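Local coordinates for protein similar to hydroxylamine oxidoreductase (Kuenenia stuttgartiensis, PDB 6H5L) that probably works as an oxidoreductase carrying many heme c groups, as part of a large reductase complex in an anammox bacterium, at residues 168-171 against 172-175; 249-252 against 253-256; 367-370 against 371-374; 459-462 against 463-466. One frame throughout, in Å; residues are numbered along the deposited sequence.

Interaction 1: 168-171 against 172-175. With HEC (heme c), chain H.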
loop_
_atom_site.group_PDB
_atom_site.type_symbol
_atom_site.label_atom_id
_atom_site.label_comp_id
_atom_site.label_asym_id
_atom_site.label_seq_id
_atom_site.Cartn_x
_atom_site.Cartn_y
_atom_site.Cartn_z
ATOM N N ARG A 168 34.427 9.548 42.864
ATOM C CA ARG A 168 33.953 8.173 42.838
ATOM C C ARG A 168 32.649 8.044 43.626
ATOM O O ARG A 168 32.437 8.755 44.614
ATOM C CB ARG A 168 35.009 7.231 43.415
ATOM C CG ARG A 168 36.203 6.987 42.501
ATOM C CD ARG A 168 36.970 5.738 42.917
ATOM N NE ARG A 168 38.025 6.006 43.888
ATOM C CZ ARG A 168 38.509 5.099 44.732
ATOM N NH1 ARG A 168 38.016 3.867 44.738
ATOM N NH2 ARG A 168 39.476 5.425 45.578
ATOM N N PRO A 169 31.750 7.138 43.209
ATOM C CA PRO A 169 31.880 6.260 42.040
ATOM C C PRO A 169 31.489 6.929 40.725
ATOM O O PRO A 169 30.615 7.796 40.708
ATOM C CB PRO A 169 30.910 5.109 42.353
ATOM C CG PRO A 169 30.487 5.301 43.786
ATOM C CD PRO A 169 30.584 6.769 44.024
ATOM N N ASN A 170 32.134 6.514 39.638
ATOM C CA ASN A 170 31.813 6.980 38.295
ATOM C C ASN A 170 32.531 6.075 37.303
ATOM O O ASN A 170 33.338 5.223 37.683
ATOM C CB ASN A 170 32.186 8.453 38.091
ATOM C CG ASN A 170 33.649 8.742 38.393
ATOM O OD1 ASN A 170 34.542 7.973 38.036
ATOM N ND2 ASN A 170 33.900 9.866 39.052
ATOM N N HIS A 171 32.240 6.280 36.017
ATOM C CA HIS A 171 32.834 5.441 34.982
ATOM C C HIS A 171 34.251 5.874 34.633
ATOM O O HIS A 171 35.082 5.027 34.290
ATOM C CB HIS A 171 31.956 5.458 33.731
ATOM C CG HIS A 171 30.539 5.054 33.987
ATOM N ND1 HIS A 171 29.463 5.823 33.600
ATOM C CD2 HIS A 171 30.020 3.962 34.598
ATOM C CE1 HIS A 171 28.343 5.223 33.960
ATOM N NE2 HIS A 171 28.653 4.091 34.567
ATOM N N LEU A 172 34.544 7.174 34.711
ATOM C CA LEU A 172 35.875 7.664 34.360
ATOM C C LEU A 172 36.946 7.040 35.247
ATOM O O LEU A 172 37.981 6.572 34.756
ATOM C CB LEU A 172 35.914 9.189 34.465
ATOM C CG LEU A 172 37.280 9.846 34.249
ATOM C CD1 LEU A 172 37.752 9.670 32.810
ATOM C CD2 LEU A 172 37.238 11.318 34.633
ATOM N N GLN A 173 36.711 7.018 36.558
ATOM C CA GLN A 173 37.646 6.453 37.523
ATOM C C GLN A 173 37.289 5.018 37.891
ATOM O O GLN A 173 37.534 4.585 39.023
ATOM C CB GLN A 173 37.698 7.328 38.775
ATOM C CG GLN A 173 37.711 8.818 38.479
ATOM C CD GLN A 173 37.750 9.665 39.735
ATOM O OE1 GLN A 173 37.067 10.684 39.832
ATOM N NE2 GLN A 173 38.558 9.249 40.703
ATOM N N SER A 174 36.716 4.269 36.947
ATOM C CA SER A 174 36.229 2.930 37.258
ATOM C C SER A 174 37.379 1.949 37.451
ATOM O O SER A 174 37.348 1.123 38.370
ATOM C CB SER A 174 35.288 2.450 36.153
ATOM O OG SER A 174 34.533 1.332 36.579
ATOM N N TRP A 175 38.402 2.018 36.596
ATOM C CA TRP A 175 39.526 1.101 36.741
ATOM C C TRP A 175 40.365 1.434 37.965
ATOM O O TRP A 175 41.024 0.547 38.522
ATOM C CB TRP A 175 40.399 1.115 35.489
ATOM C CG TRP A 175 41.311 -0.066 35.424
ATOM C CD1 TRP A 175 42.641 -0.097 35.726
ATOM C CD2 TRP A 175 40.951 -1.401 35.055
ATOM N NE1 TRP A 175 43.134 -1.368 35.557
ATOM C CE2 TRP A 175 42.116 -2.188 35.146
ATOM C CE3 TRP A 175 39.757 -2.007 34.651
ATOM C CZ2 TRP A 175 42.122 -3.550 34.847
ATOM C CZ3 TRP A 175 39.765 -3.358 34.357
ATOM C CH2 TRP A 175 40.940 -4.114 34.456
HETATM FE FE HEC H . 27.411 2.806 35.469
HETATM C CHA HEC H . 28.927 4.065 38.270
HETATM C CHB HEC H . 24.813 5.039 35.875
HETATM C CHC HEC H . 25.964 1.706 32.535
HETATM C CHD HEC H . 29.670 0.243 35.294
HETATM N NA HEC H . 26.950 4.269 36.823
HETATM C C1A HEC H . 27.731 4.640 37.901
HETATM C C2A HEC H . 27.064 5.740 38.571
HETATM C C3A HEC H . 25.934 6.007 37.913
HETATM C C4A HEC H . 25.835 5.087 36.798
HETATM C CMA HEC H . 24.910 7.104 38.275
HETATM C CAA HEC H . 27.568 6.483 39.824
HETATM C CBA HEC H . 26.941 5.861 41.064
HETATM C CGA HEC H . 27.188 6.764 42.240
HETATM O O1A HEC H . 27.217 6.244 43.380
HETATM O O2A HEC H . 27.364 7.993 42.041
HETATM N NB HEC H . 25.679 3.256 34.425
HETATM C C1B HEC H . 24.801 4.282 34.723
HETATM C C2B HEC H . 23.878 4.421 33.613
HETATM C C3B HEC H . 24.193 3.499 32.695
HETATM C C4B HEC H . 25.335 2.748 33.185
HETATM C CMB HEC H . 22.720 5.444 33.541
HETATM C CAB HEC H . 23.490 3.249 31.341
HETATM C CBB HEC H . 23.625 4.447 30.374
HETATM N NC HEC H . 27.723 1.251 34.179
HETATM C C1C HEC H . 27.064 1.007 32.990
HETATM C C2C HEC H . 27.855 0.063 32.221
HETATM C C3C HEC H . 28.722 -0.489 33.087
HETATM C C4C HEC H . 28.760 0.347 34.267
HETATM C CMC HEC H . 27.282 -0.667 30.985
HETATM C CAC HEC H . 29.735 -1.627 32.823
HETATM C CBC HEC H . 30.988 -1.053 32.135
HETATM N ND HEC H . 29.061 2.253 36.594
HETATM C C1D HEC H . 29.817 1.111 36.353
HETATM C C2D HEC H . 30.800 0.973 37.400
HETATM C C3D HEC H . 30.568 2.168 38.336
HETATM C C4D HEC H . 29.471 2.907 37.753
HETATM C CMD HEC H . 31.847 -0.152 37.530
HETATM C CAD HEC H . 31.330 2.529 39.626
HETATM C CBD HEC H . 32.821 2.668 39.352
HETATM C CGD HEC H . 33.507 3.073 40.627
HETATM O O1D HEC H . 34.141 4.159 40.649
HETATM O O2D HEC H . 33.404 2.310 41.621
#
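Asn170, Gln173 and Ser174 shape the turn that presents His171 to a heme c iron, in a bis-histidine site just ahead of helix 174-180. His171 NE2 lies 2.0 Å from the heme FE, and His233 supplies the second axial nitrogen. A type I beta turn runs from His171 to Ser174. Ser174 N closes it by donating to His171 O at 3.2 Å, the donor standing well above the carbonyl plane. A side chain reinforces the turn: Asn170 OD1 accepts from Gln173 N at 2.8 Å with an N-H...O angle of 161°. The first torsion of Asn170 sets CG between the backbone N and the carbonyl carbon (chi1 56°), which aims the amide at Gln173. From the other branch, Asn170 ND2 makes a weak bond to Gln173 OE1 at 3.4 Å, the two amide planes being turned 48° apart. The stronger polar partner of Gln173 is Glu176, which receives NE2. Arg168 crosses Gln173 at about a right angle, with Arg168 CG 3.7 Å from Gln173 NE2. Toward the heme, Asn170 N donates to propionate O1D at 3.3 Å, and Pro169, behind a cis peptide bond, brings CG to 3.4 Å from O1A of the other propionate. The turn leads into helix 174-180: His171 and Leu172 pack on Phe160 of helix 154-161, and Trp175 lies against helix 51-54.

Interaction 2: 249-252 against 253-256. With HEC (heme c), chain J.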
loop_
_atom_site.group_PDB
_atom_site.type_symbol
_atom_site.label_atom_id
_atom_site.label_comp_id
_atom_site.label_asym_id
_atom_site.label_seq_id
_atom_site.Cartn_x
_atom_site.Cartn_y
_atom_site.Cartn_z
ATOM N N HIS A 249 7.652 2.453 36.171
ATOM C CA HIS A 249 8.402 3.098 35.098
ATOM C C HIS A 249 8.941 2.071 34.109
ATOM O O HIS A 249 8.848 2.263 32.891
ATOM C CB HIS A 249 9.546 3.929 35.682
ATOM C CG HIS A 249 9.094 5.132 36.451
ATOM N ND1 HIS A 249 9.773 5.611 37.551
ATOM C CD2 HIS A 249 8.036 5.959 36.273
ATOM C CE1 HIS A 249 9.150 6.677 38.022
ATOM N NE2 HIS A 249 8.093 6.910 37.264
ATOM N N GLY A 250 9.499 0.972 34.614
ATOM C CA GLY A 250 10.084 -0.043 33.763
ATOM C C GLY A 250 9.067 -0.963 33.121
ATOM O O GLY A 250 9.233 -1.370 31.966
ATOM N N LYS A 251 8.010 -1.310 33.863
ATOM C CA LYS A 251 6.962 -2.156 33.301
ATOM C C LYS A 251 6.255 -1.460 32.145
ATOM O O LYS A 251 5.919 -2.095 31.139
ATOM C CB LYS A 251 5.959 -2.547 34.386
ATOM C CG LYS A 251 6.457 -3.633 35.323
ATOM C CD LYS A 251 6.790 -4.895 34.546
ATOM C CE LYS A 251 8.170 -5.411 34.903
ATOM N NZ LYS A 251 8.665 -6.408 33.914
ATOM N N ILE A 252 6.024 -0.153 32.269
ATOM C CA ILE A 252 5.374 0.591 31.196
ATOM C C ILE A 252 6.306 0.724 29.998
ATOM O O ILE A 252 5.871 0.636 28.844
ATOM C CB ILE A 252 4.901 1.961 31.713
ATOM C CG1 ILE A 252 3.743 1.784 32.696
ATOM C CG2 ILE A 252 4.498 2.862 30.557
ATOM C CD1 ILE A 252 3.310 3.067 33.376
ATOM N N TYR A 253 7.601 0.927 30.249
ATOM C CA TYR A 253 8.559 0.992 29.150
ATOM C C TYR A 253 8.636 -0.337 28.410
ATOM O O TYR A 253 8.616 -0.373 27.175
ATOM C CB TYR A 253 9.938 1.400 29.668
ATOM C CG TYR A 253 11.080 0.888 28.811
ATOM C CD1 TYR A 253 11.291 1.381 27.529
ATOM C CD2 TYR A 253 11.948 -0.086 29.288
ATOM C CE1 TYR A 253 12.329 0.911 26.746
ATOM C CE2 TYR A 253 12.989 -0.559 28.513
ATOM C CZ TYR A 253 13.175 -0.058 27.243
ATOM O OH TYR A 253 14.214 -0.526 26.470
ATOM N N GLU A 254 8.726 -1.444 29.150
ATOM C CA GLU A 254 8.869 -2.749 28.509
ATOM C C GLU A 254 7.645 -3.110 27.675
ATOM O O GLU A 254 7.770 -3.805 26.659
ATOM C CB GLU A 254 9.139 -3.821 29.562
ATOM C CG GLU A 254 10.562 -3.797 30.101
ATOM C CD GLU A 254 10.661 -4.288 31.531
ATOM O OE1 GLU A 254 9.688 -4.896 32.026
ATOM O OE2 GLU A 254 11.714 -4.057 32.164
ATOM N N LYS A 255 6.461 -2.653 28.078
ATOM C CA LYS A 255 5.234 -2.971 27.361
ATOM C C LYS A 255 4.827 -1.909 26.347
ATOM O O LYS A 255 3.935 -2.167 25.532
ATOM C CB LYS A 255 4.090 -3.201 28.354
ATOM C CG LYS A 255 4.288 -4.415 29.250
ATOM C CD LYS A 255 4.605 -5.666 28.434
ATOM C CE LYS A 255 3.435 -6.077 27.546
ATOM N NZ LYS A 255 3.770 -7.246 26.685
ATOM N N GLU A 256 5.453 -0.731 26.369
ATOM C CA GLU A 256 5.173 0.316 25.392
ATOM C C GLU A 256 6.415 0.712 24.600
ATOM O O GLU A 256 6.419 1.766 23.957
ATOM C CB GLU A 256 4.582 1.552 26.075
ATOM C CG GLU A 256 3.252 1.322 26.773
ATOM C CD GLU A 256 2.610 2.620 27.231
ATOM O OE1 GLU A 256 2.928 3.676 26.646
ATOM O OE2 GLU A 256 1.794 2.590 28.178
HETATM FE FE HEC J . 7.054 8.529 37.819
HETATM C CHA HEC J . 4.817 6.033 38.474
HETATM C CHB HEC J . 8.071 8.450 41.135
HETATM C CHC HEC J . 9.530 10.833 37.172
HETATM C CHD HEC J . 5.900 8.854 34.608
HETATM N NA HEC J . 6.566 7.420 39.488
HETATM C C1A HEC J . 5.552 6.485 39.547
HETATM C C2A HEC J . 5.408 6.065 40.928
HETATM C C3A HEC J . 6.302 6.735 41.656
HETATM C C4A HEC J . 7.051 7.600 40.769
HETATM C CMA HEC J . 6.505 6.608 43.179
HETATM C CAA HEC J . 4.398 5.035 41.479
HETATM C CBA HEC J . 2.994 5.622 41.407
HETATM C CGA HEC J . 2.024 4.758 42.166
HETATM O O1A HEC J . 0.811 5.088 42.157
HETATM O O2A HEC J . 2.457 3.745 42.775
HETATM N NB HEC J . 8.506 9.490 38.953
HETATM C C1B HEC J . 8.791 9.257 40.284
HETATM C C2B HEC J . 9.984 10.003 40.632
HETATM C C3B HEC J . 10.385 10.669 39.538
HETATM C C4B HEC J . 9.465 10.354 38.463
HETATM C CMB HEC J . 10.625 10.018 42.039
HETATM C CAB HEC J . 11.606 11.608 39.400
HETATM C CBB HEC J . 12.934 10.838 39.573
HETATM N NC HEC J . 7.600 9.644 36.205
HETATM C C1C HEC J . 8.672 10.515 36.139
HETATM C C2C HEC J . 8.803 10.962 34.768
HETATM C C3C HEC J . 7.751 10.496 34.078
HETATM C C4C HEC J . 7.008 9.602 34.954
HETATM C CMC HEC J . 9.801 12.047 34.306
HETATM C CAC HEC J . 7.423 10.776 32.587
HETATM C CBC HEC J . 8.518 10.277 31.617
HETATM N ND HEC J . 5.607 7.564 36.696
HETATM C C1D HEC J . 5.244 7.934 35.402
HETATM C C2D HEC J . 4.061 7.188 35.025
HETATM C C3D HEC J . 3.726 6.310 36.240
HETATM C C4D HEC J . 4.740 6.610 37.224
HETATM C CMD HEC J . 3.294 7.264 33.687
HETATM C CAD HEC J . 2.563 5.307 36.403
HETATM C CBD HEC J . 1.532 5.881 37.370
HETATM C CGD HEC J . 0.928 4.774 38.193
HETATM O O1D HEC J . 1.703 3.978 38.784
HETATM O O2D HEC J . -0.325 4.693 38.269
#
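Lys251 and Glu254, one turn apart on helix 248-256, form the salt bridge of this contact, with Lys251 NZ 2.6 Å from Glu254 OE1. The ammonium arrives almost in line with the CD-OE1 bond. Bends at chi2 (-59°) and chi3 turn the lysine chain across the helix surface, and the glutamate, extended beyond CG, runs back along the helix to meet it. A second, long and weak ion pair joins Lys251 to Glu246. An alanine in place of Glu254 would probably leave the ammonium of Lys251 without its close counter-charge and its bent chain freer to swing. Two further salt bridges leave the segments, from Glu256 to Arg276 and from Lys255 to Glu257 of a second subunit.

Backbone hydrogen bonds of the alpha-helical i to i+4 kind tie the segments together: Glu254 N donates to Gly250 O at 2.9 Å, Tyr253 N to His249 O at 3.2 Å and Lys255 N to Lys251 O at 3.2 Å, with a weak one from Glu256 N to Ile252 O. Tyr253 OH is hydrogen-bonded to Glu227.

In van der Waals contact, the methyl Ile252 CG2 lies 3.6 Å from Glu256 OE2, the two chains running side by side. Apolar contact is made by Ile252 CD1, 3.8 Å from CAD of the heme.

Metal coordination completes the set: His249 NE2 is 2.0 Å from FE of the heme, with His354 as the other ligand. The charges near this iron ligand are thus paired within the helix, with Arg276 and across a subunit boundary, which probably limits the cost of burying them.

Interaction 3: 367-370 against 371-374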
loop_
_atom_site.group_PDB
_atom_site.type_symbol
_atom_site.label_atom_id
_atom_site.label_comp_id
_atom_site.label_asym_id
_atom_site.label_seq_id
_atom_site.Cartn_x
_atom_site.Cartn_y
_atom_site.Cartn_z
ATOM N N ASP A 367 14.935 9.872 51.440
ATOM C CA ASP A 367 15.852 10.364 52.463
ATOM C C ASP A 367 15.546 9.747 53.822
ATOM O O ASP A 367 16.462 9.353 54.554
ATOM C CB ASP A 367 15.780 11.890 52.538
ATOM C CG ASP A 367 16.165 12.561 51.233
ATOM O OD1 ASP A 367 16.980 11.984 50.482
ATOM O OD2 ASP A 367 15.654 13.669 50.959
ATOM N N GLN A 368 14.262 9.650 54.173
ATOM C CA GLN A 368 13.888 9.080 55.463
ATOM C C GLN A 368 14.256 7.607 55.547
ATOM O O GLN A 368 14.709 7.134 56.597
ATOM C CB GLN A 368 12.394 9.275 55.712
ATOM C CG GLN A 368 11.998 10.719 55.955
ATOM C CD GLN A 368 12.768 11.345 57.103
ATOM O OE1 GLN A 368 13.235 12.480 57.007
ATOM N NE2 GLN A 368 12.901 10.606 58.200
ATOM N N PHE A 369 14.067 6.862 54.456
ATOM C CA PHE A 369 14.477 5.461 54.444
ATOM C C PHE A 369 15.978 5.329 54.655
ATOM O O PHE A 369 16.436 4.433 55.373
ATOM C CB PHE A 369 14.059 4.797 53.131
ATOM C CG PHE A 369 14.567 3.390 52.975
ATOM C CD1 PHE A 369 13.843 2.317 53.474
ATOM C CD2 PHE A 369 15.769 3.138 52.331
ATOM C CE1 PHE A 369 14.308 1.022 53.333
ATOM C CE2 PHE A 369 16.239 1.847 52.192
ATOM C CZ PHE A 369 15.508 0.788 52.691
ATOM N N MET A 370 16.761 6.213 54.036
ATOM C CA MET A 370 18.213 6.128 54.161
ATOM C C MET A 370 18.678 6.534 55.554
ATOM O O MET A 370 19.648 5.971 56.079
ATOM C CB MET A 370 18.877 6.991 53.092
ATOM C CG MET A 370 18.692 6.449 51.693
ATOM S SD MET A 370 19.290 4.754 51.586
ATOM C CE MET A 370 21.058 5.025 51.508
ATOM N N PHE A 371 18.005 7.509 56.168
ATOM C CA PHE A 371 18.365 7.910 57.525
ATOM C C PHE A 371 18.142 6.768 58.510
ATOM O O PHE A 371 18.998 6.486 59.356
ATOM C CB PHE A 371 17.564 9.147 57.936
ATOM C CG PHE A 371 18.038 10.418 57.289
ATOM C CD1 PHE A 371 19.391 10.653 57.103
ATOM C CD2 PHE A 371 17.132 11.375 56.863
ATOM C CE1 PHE A 371 19.830 11.821 56.508
ATOM C CE2 PHE A 371 17.567 12.544 56.265
ATOM C CZ PHE A 371 18.917 12.768 56.088
ATOM N N GLN A 372 16.995 6.092 58.409
ATOM C CA GLN A 372 16.717 4.988 59.321
ATOM C C GLN A 372 17.539 3.753 58.971
ATOM O O GLN A 372 17.875 2.963 59.861
ATOM C CB GLN A 372 15.219 4.668 59.321
ATOM C CG GLN A 372 14.665 4.137 58.007
ATOM C CD GLN A 372 14.771 2.628 57.897
ATOM O OE1 GLN A 372 14.496 1.903 58.854
ATOM N NE2 GLN A 372 15.179 2.147 56.728
ATOM N N ALA A 373 17.878 3.572 57.693
ATOM C CA ALA A 373 18.703 2.431 57.309
ATOM C C ALA A 373 20.140 2.604 57.785
ATOM O O ALA A 373 20.743 1.660 58.314
ATOM C CB ALA A 373 18.654 2.227 55.795
ATOM N N HIS A 374 20.708 3.804 57.611
ATOM C CA HIS A 374 22.032 4.074 58.165
ATOM C C HIS A 374 22.035 4.008 59.683
ATOM O O HIS A 374 23.036 3.594 60.277
ATOM C CB HIS A 374 22.536 5.439 57.692
ATOM C CG HIS A 374 23.341 5.382 56.431
ATOM N ND1 HIS A 374 22.848 5.782 55.208
ATOM C CD2 HIS A 374 24.608 4.966 56.205
ATOM C CE1 HIS A 374 23.776 5.616 54.284
ATOM N NE2 HIS A 374 24.855 5.121 54.864
#
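Gln372 turns back on Phe369 through two bends: chi1 of 65° holds CG close to both N and C of its own backbone, and chi2 of 88° folds the amide over the preceding turn. NE2 thereby reaches Phe369 O at 2.9 Å, in the carbonyl plane and on a lone pair. The same oxygen also accepts from Ala373 N at 2.9 Å, a donor tilted 26° from that plane, so two N-H groups grip one carbonyl. Gln372 NE2 also sits 3.5 Å above one face of the Phe369 ring, offset toward its rim, while the other end of the amide, OE1, is bonded to Gln488. These residues belong to the long helix 356-389, which packs beside helices 455-476 and 480-513, consistent with the C-terminal helical bundle of hydroxylamine oxidoreductase relatives. Phe369 and Ala373 face both partner helices: Phe369 touches Thr475 and Gln488, Ala373 touches Lys468 and Met491. The next carbonyl, Met370 O, is met by His374 N at 2.9 Å and, weakly, by ND1 of the same residue at 3.3 Å, near the edge of the imidazole. The methyl Met370 CE comes 3.9 Å from His374 CE1. Phe371 lies back along the helix toward Asp367, its CE2 4.2 Å from Asp367 CB, with Gln368 OE1 at the ring edge. Trp302 binds Asp367 OD1 through its indole N-H and meets the Phe371 ring edge-to-face; Arg343 forms a salt bridge with Asp367 OD2.

Interaction 4: 459-462 against 463-466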
loop_
_atom_site.group_PDB
_atom_site.type_symbol
_atom_site.label_atom_id
_atom_site.label_comp_id
_atom_site.label_asym_id
_atom_site.label_seq_id
_atom_site.Cartn_x
_atom_site.Cartn_y
_atom_site.Cartn_z
ATOM N N MET A 459 28.335 -10.763 58.579
ATOM C CA MET A 459 26.913 -10.504 58.772
ATOM C C MET A 459 26.628 -9.014 58.669
ATOM O O MET A 459 25.723 -8.590 57.942
ATOM C CB MET A 459 26.448 -11.034 60.128
ATOM C CG MET A 459 26.583 -12.527 60.323
ATOM S SD MET A 459 26.176 -13.029 62.010
ATOM C CE MET A 459 26.568 -14.776 61.946
ATOM N N TYR A 460 27.394 -8.202 59.402
ATOM C CA TYR A 460 27.234 -6.756 59.314
ATOM C C TYR A 460 27.572 -6.247 57.919
ATOM O O TYR A 460 26.905 -5.345 57.402
ATOM C CB TYR A 460 28.104 -6.063 60.363
ATOM C CG TYR A 460 28.127 -4.559 60.225
ATOM C CD1 TYR A 460 26.947 -3.828 60.214
ATOM C CD2 TYR A 460 29.326 -3.870 60.111
ATOM C CE1 TYR A 460 26.960 -2.452 60.085
ATOM C CE2 TYR A 460 29.349 -2.494 59.985
ATOM C CZ TYR A 460 28.163 -1.791 59.972
ATOM O OH TYR A 460 28.180 -0.420 59.847
ATOM N N ASN A 461 28.608 -6.815 57.297
ATOM C CA ASN A 461 28.967 -6.420 55.938
ATOM C C ASN A 461 27.797 -6.617 54.981
ATOM O O ASN A 461 27.503 -5.748 54.154
ATOM C CB ASN A 461 30.188 -7.208 55.465
ATOM C CG ASN A 461 31.487 -6.660 56.019
ATOM O OD1 ASN A 461 31.559 -5.502 56.431
ATOM N ND2 ASN A 461 32.525 -7.488 56.025
ATOM N N ARG A 462 27.112 -7.758 55.082
ATOM C CA ARG A 462 25.936 -7.978 54.248
ATOM C C ARG A 462 24.805 -7.023 54.609
ATOM O O ARG A 462 23.962 -6.715 53.758
ATOM C CB ARG A 462 25.471 -9.428 54.359
ATOM C CG ARG A 462 26.337 -10.420 53.592
ATOM C CD ARG A 462 25.760 -11.826 53.645
ATOM N NE ARG A 462 25.791 -12.376 54.995
ATOM C CZ ARG A 462 26.835 -13.011 55.516
ATOM N NH1 ARG A 462 27.938 -13.175 54.797
ATOM N NH2 ARG A 462 26.779 -13.483 56.754
ATOM N N LEU A 463 24.769 -6.546 55.854
ATOM C CA LEU A 463 23.728 -5.604 56.251
ATOM C C LEU A 463 23.900 -4.265 55.543
ATOM O O LEU A 463 22.949 -3.739 54.952
ATOM C CB LEU A 463 23.737 -5.424 57.772
ATOM C CG LEU A 463 22.549 -4.732 58.451
ATOM C CD1 LEU A 463 22.449 -5.162 59.904
ATOM C CD2 LEU A 463 22.647 -3.215 58.367
ATOM N N TRP A 464 25.107 -3.697 55.585
ATOM C CA TRP A 464 25.311 -2.349 55.072
ATOM C C TRP A 464 25.773 -2.305 53.621
ATOM O O TRP A 464 25.631 -1.259 52.978
ATOM C CB TRP A 464 26.313 -1.586 55.952
ATOM C CG TRP A 464 27.737 -2.053 55.853
ATOM C CD1 TRP A 464 28.360 -2.964 56.655
ATOM C CD2 TRP A 464 28.722 -1.610 54.913
ATOM N NE1 TRP A 464 29.666 -3.127 56.263
ATOM C CE2 TRP A 464 29.913 -2.306 55.195
ATOM C CE3 TRP A 464 28.710 -0.697 53.853
ATOM C CZ2 TRP A 464 31.079 -2.121 54.457
ATOM C CZ3 TRP A 464 29.870 -0.512 53.123
ATOM C CH2 TRP A 464 31.038 -1.219 53.429
ATOM N N PHE A 465 26.308 -3.402 53.079
ATOM C CA PHE A 465 26.781 -3.404 51.702
ATOM C C PHE A 465 25.886 -4.179 50.744
ATOM O O PHE A 465 26.040 -4.028 49.528
ATOM C CB PHE A 465 28.211 -3.964 51.625
ATOM C CG PHE A 465 28.915 -3.651 50.334
ATOM C CD1 PHE A 465 29.413 -2.381 50.094
ATOM C CD2 PHE A 465 29.078 -4.624 49.361
ATOM C CE1 PHE A 465 30.060 -2.085 48.908
ATOM C CE2 PHE A 465 29.724 -4.335 48.172
ATOM C CZ PHE A 465 30.216 -3.064 47.946
ATOM N N TRP A 466 24.968 -5.004 51.243
ATOM C CA TRP A 466 24.025 -5.710 50.384
ATOM C C TRP A 466 22.592 -5.251 50.610
ATOM O O TRP A 466 21.945 -4.748 49.688
ATOM C CB TRP A 466 24.120 -7.225 50.613
ATOM C CG TRP A 466 25.026 -7.947 49.678
ATOM C CD1 TRP A 466 25.918 -7.397 48.807
ATOM C CD2 TRP A 466 25.125 -9.365 49.516
ATOM N NE1 TRP A 466 26.574 -8.388 48.116
ATOM C CE2 TRP A 466 26.105 -9.606 48.534
ATOM C CE3 TRP A 466 24.482 -10.458 50.110
ATOM C CZ2 TRP A 466 26.454 -10.893 48.127
ATOM C CZ3 TRP A 466 24.832 -11.735 49.706
ATOM C CH2 TRP A 466 25.809 -11.941 48.725
#
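Leu463 opens its segment by donating its N to Met459 O at 3.1 Å, and its CB lies 4.3 Å from Tyr460 CD1. Trp464 makes two distinct side-chain contacts. A chi1 of 71° sets its CG over the backbone, flanked by N and C, and swings the indole back over the preceding turn. There Trp464 CD1 stands above the centre of the Tyr460 ring, 3.5 Å from CE2, in an oblique pairing with the planes 46° apart. The indole N-H is used as well: NE1 donates to Asn461 OD1 at 3.0 Å, in the carbonyl plane on a lone pair, while Asn461 ND2 is bonded to Asn458. A leucine at Trp464 would probably leave Asn461 OD1 without this donor and open a gap over the Tyr460 ring. Phe465 N follows, donating to Asn461 O at 2.8 Å, and Phe465 CB lies over a face of the Trp464 indole. Trp466 N reaches Arg462 O at 3.2 Å from above the carbonyl plane. Residues 463-466 form a wider, pi-type turn. Alongside, Arg462 CG lies 3.9 Å from Trp466 CE3, while NE of the arginine forms a salt bridge with Glu494. Helix 455-476 is thus flanked by helix 356-389, touched by Tyr460 and Leu463, and by helix 480-513, touched by Met459 and Leu463; helix 443-446 meets Asn461, Arg462, Phe465 and Trp466, and Trp485 of a neighbouring subunit meets the Trp466 ring.

Interactions 1 and 2 each supply an axial histidine to a different heme c; their centres are 29 Å apart and their nearest atoms about 17 Å. Interactions 3 and 4 belong to the helical bundle beside the hemes and come closer, with centres 15 Å and nearest atoms about 5 Å apart. Lys468 connects these two, packing on Ala373 and His374 and donating a hydrogen bond from its NZ to Trp464 O. Neither holds an iron ligand, yet the side chain of Asp367 is about 5 Å, and that of Phe465 about 6 Å, from a heme. Subunit boundaries add another relation: interactions 2 and 3 both touch the same neighbouring copy.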